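Local coordinates for DNA-entry nuclease (Competence-specific nuclease) (Streptococcus agalactiae ILRI112, PDB 4QH0), which probably cleaves DNA without sequence specificity as a competence-associated, magnesium-binding nuclease of the His-Me finger clan, at residues A[70-75]-A[165-170]. The protein carries 1 engineered substitution. Residues are numbered along the deposited sequence; the frame is centred on the assembly and turned at random.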
loop_
_atom_site.group_PDB
_atom_site.type_symbol
_atom_site.label_atom_id
_atom_site.label_comp_id
_atom_site.label_asym_id
_atom_site.label_seq_id
_atom_site.Cartn_x
_atom_site.Cartn_y
_atom_site.Cartn_z
ATOM N N LEU A 70 6.387 3.964 -13.447
ATOM C CA LEU A 70 7.594 4.249 -12.687
ATOM C C LEU A 70 8.850 4.053 -13.515
ATOM O O LEU A 70 9.025 3.014 -14.147
ATOM C CB LEU A 70 7.654 3.335 -11.463
ATOM C CG LEU A 70 6.449 3.368 -10.526
ATOM C CD1 LEU A 70 6.659 2.376 -9.395
ATOM C CD2 LEU A 70 6.215 4.768 -9.979
ATOM N N ASP A 71 9.719 5.060 -13.508
ATOM C CA ASP A 71 11.057 4.926 -14.073
ATOM C C ASP A 71 12.022 5.895 -13.387
ATOM O O ASP A 71 11.684 6.499 -12.371
ATOM C CB ASP A 71 11.049 5.115 -15.598
ATOM C CG ASP A 71 10.552 6.484 -16.030
ATOM O OD1 ASP A 71 10.721 7.465 -15.278
ATOM O OD2 ASP A 71 9.996 6.578 -17.144
ATOM N N ARG A 72 13.216 6.046 -13.948
ATOM C CA ARG A 72 14.265 6.821 -13.297
ATOM C C ARG A 72 14.024 8.330 -13.340
ATOM O O ARG A 72 14.708 9.081 -12.649
ATOM C CB ARG A 72 15.628 6.484 -13.914
ATOM C CG ARG A 72 16.211 5.157 -13.440
ATOM C CD ARG A 72 17.470 4.791 -14.208
ATOM N NE ARG A 72 18.207 3.707 -13.566
ATOM C CZ ARG A 72 19.332 3.179 -14.039
ATOM N NH1 ARG A 72 19.862 3.628 -15.169
ATOM N NH2 ARG A 72 19.931 2.199 -13.380
ATOM N N THR A 73 13.050 8.776 -14.133
ATOM C CA THR A 73 12.769 10.208 -14.256
ATOM C C THR A 73 11.965 10.762 -13.079
ATOM O O THR A 73 11.935 11.973 -12.872
ATOM C CB THR A 73 12.005 10.550 -15.556
ATOM O OG1 THR A 73 10.703 9.954 -15.529
ATOM C CG2 THR A 73 12.762 10.063 -16.778
ATOM N N ILE A 74 11.301 9.886 -12.327
ATOM C CA ILE A 74 10.542 10.308 -11.147
ATOM C C ILE A 74 11.016 9.595 -9.881
ATOM O O ILE A 74 10.513 9.847 -8.788
ATOM C CB ILE A 74 9.020 10.115 -11.335
ATOM C CG1 ILE A 74 8.668 8.643 -11.571
ATOM C CG2 ILE A 74 8.537 10.975 -12.496
ATOM C CD1 ILE A 74 7.176 8.369 -11.551
ATOM N N ARG A 75 11.995 8.712 -10.035
ATOM C CA ARG A 75 12.633 8.066 -8.898
ATOM C C ARG A 75 13.237 9.124 -7.968
ATOM O O ARG A 75 13.876 10.073 -8.425
ATOM C CB ARG A 75 13.706 7.101 -9.406
ATOM C CG ARG A 75 14.536 6.415 -8.348
ATOM C CD ARG A 75 13.871 5.191 -7.764
ATOM N NE ARG A 75 14.865 4.379 -7.068
ATOM C CZ ARG A 75 15.326 4.640 -5.847
ATOM N NH1 ARG A 75 14.868 5.681 -5.167
ATOM N NH2 ARG A 75 16.241 3.852 -5.303
ATOM N N ASP A 165 15.733 0.548 -10.458
ATOM C CA ASP A 165 17.167 0.807 -10.360
ATOM C C ASP A 165 17.978 -0.085 -11.299
ATOM O O ASP A 165 19.199 0.048 -11.395
ATOM C CB ASP A 165 17.650 0.655 -8.916
ATOM C CG ASP A 165 17.140 1.763 -8.013
ATOM O OD1 ASP A 165 16.704 2.810 -8.538
ATOM O OD2 ASP A 165 17.182 1.593 -6.776
ATOM N N GLN A 166 17.288 -0.990 -11.988
ATOM C CA GLN A 166 17.881 -1.754 -13.077
ATOM C C GLN A 166 17.371 -1.222 -14.416
ATOM O O GLN A 166 17.428 -1.908 -15.434
ATOM C CB GLN A 166 17.560 -3.239 -12.915
ATOM C CG GLN A 166 18.469 -3.939 -11.919
ATOM C CD GLN A 166 17.933 -5.285 -11.474
ATOM O OE1 GLN A 166 16.944 -5.788 -12.011
ATOM N NE2 GLN A 166 18.586 -5.878 -10.481
ATOM N N ASN A 167 16.875 0.011 -14.392
ATOM C CA ASN A 167 16.391 0.690 -15.590
ATOM C C ASN A 167 15.203 -0.013 -16.251
ATOM O O ASN A 167 15.057 -0.001 -17.476
ATOM C CB ASN A 167 17.532 0.866 -16.594
ATOM C CG ASN A 167 17.187 1.832 -17.704
ATOM O OD1 ASN A 167 16.619 2.895 -17.463
ATOM N ND2 ASN A 167 17.505 1.453 -18.933
ATOM N N LYS A 168 14.355 -0.628 -15.436
ATOM C CA LYS A 168 13.098 -1.180 -15.924
ATOM C C LYS A 168 11.988 -0.179 -15.658
ATOM O O LYS A 168 11.997 0.512 -14.639
ATOM C CB LYS A 168 12.776 -2.504 -15.237
ATOM C CG LYS A 168 13.795 -3.595 -15.496
ATOM C CD LYS A 168 13.424 -4.878 -14.772
ATOM C CE LYS A 168 14.456 -5.970 -14.995
ATOM N NZ LYS A 168 14.135 -7.193 -14.210
ATOM N N ARG A 169 11.042 -0.094 -16.589
ATOM C CA ARG A 169 9.857 0.741 -16.417
ATOM C C ARG A 169 8.717 -0.128 -15.901
ATOM O O ARG A 169 8.413 -1.167 -16.484
ATOM C CB ARG A 169 9.468 1.402 -17.741
ATOM C CG ARG A 169 10.638 2.052 -18.460
ATOM C CD ARG A 169 10.188 2.969 -19.589
ATOM N NE ARG A 169 9.517 4.168 -19.086
ATOM C CZ ARG A 169 8.259 4.517 -19.348
ATOM N NH1 ARG A 169 7.482 3.775 -20.127
ATOM N NH2 ARG A 169 7.777 5.635 -18.824
ATOM N N VAL A 170 8.091 0.307 -14.812
ATOM C CA VAL A 170 7.118 -0.511 -14.095
ATOM C C VAL A 170 5.768 0.187 -13.984
ATOM O O VAL A 170 5.659 1.258 -13.391
ATOM C CB VAL A 170 7.630 -0.842 -12.676
ATOM C CG1 VAL A 170 6.614 -1.687 -11.911
ATOM C CG2 VAL A 170 8.959 -1.568 -12.757
HETATM O O HOH W 1 18.239 4.065 -10.500
HETATM O O HOH W 2 14.411 4.074 -16.387
#
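Leu70 and Val170 form an antiparallel hydrogen-bonded pair, with Leu70 N 2.8 Å from Val170 O and Val170 N answering to Leu70 O; here strand 66-70 ends and strand 170-177 begins, and outside the pair three arginine side chains make the contacts. Leu70 CB and Val170 CB lie 4.3 Å apart on the same face of the sheet, where Leu70 touches Val160 of helix 153-164 and Leu118 of helix 116-119. Just outside this pair, Asp71 and Arg169 run side by side. Arg169 offers NE and NH2 together, and both close on one oxygen, Asp71 OD2, which lies in the guanidinium plane and 2.9 Å from NH2; the NE bond uses the anti lone pair. Arg169 NH2 also reaches Val49 O. The other carboxylate oxygen, Asp71 OD1, turns back into its own loop as the acceptor of an Asx turn, taking Thr73 N at 2.9 Å and also Thr73 OG1, so both oxygens are tied down. Arg75 makes a different salt bridge: bent at chi2 (83°), it crosses Asp165 at about a right angle yet brings the two flat groups nearly coplanar. Here each oxygen has its own nitrogen, and the bond from Arg75 NH2 to Asp165 OD2, 2.9 Å long, is almost straight at 178°. Arg75 NH1 is held by Ala117 O. Arg72, extended from CG to NE, lays one guanidinium face over Asn167 CB, while its NH2 meets Asp165 O at 3.0 Å from well above the carbonyl plane. A water accepts a weak bond from Arg72 NE and donates to Asp165 OD1. Asn167, with positive phi (62°), is the C-prime residue of the Schellman motif ending helix 153-164; the arrangement is a helix-to-strand connection whose turn is bonded to the loop after strand 66-70, where the neighbouring strands 66-70 and 170-177 of the nuclease's antiparallel sheet pair at their ends.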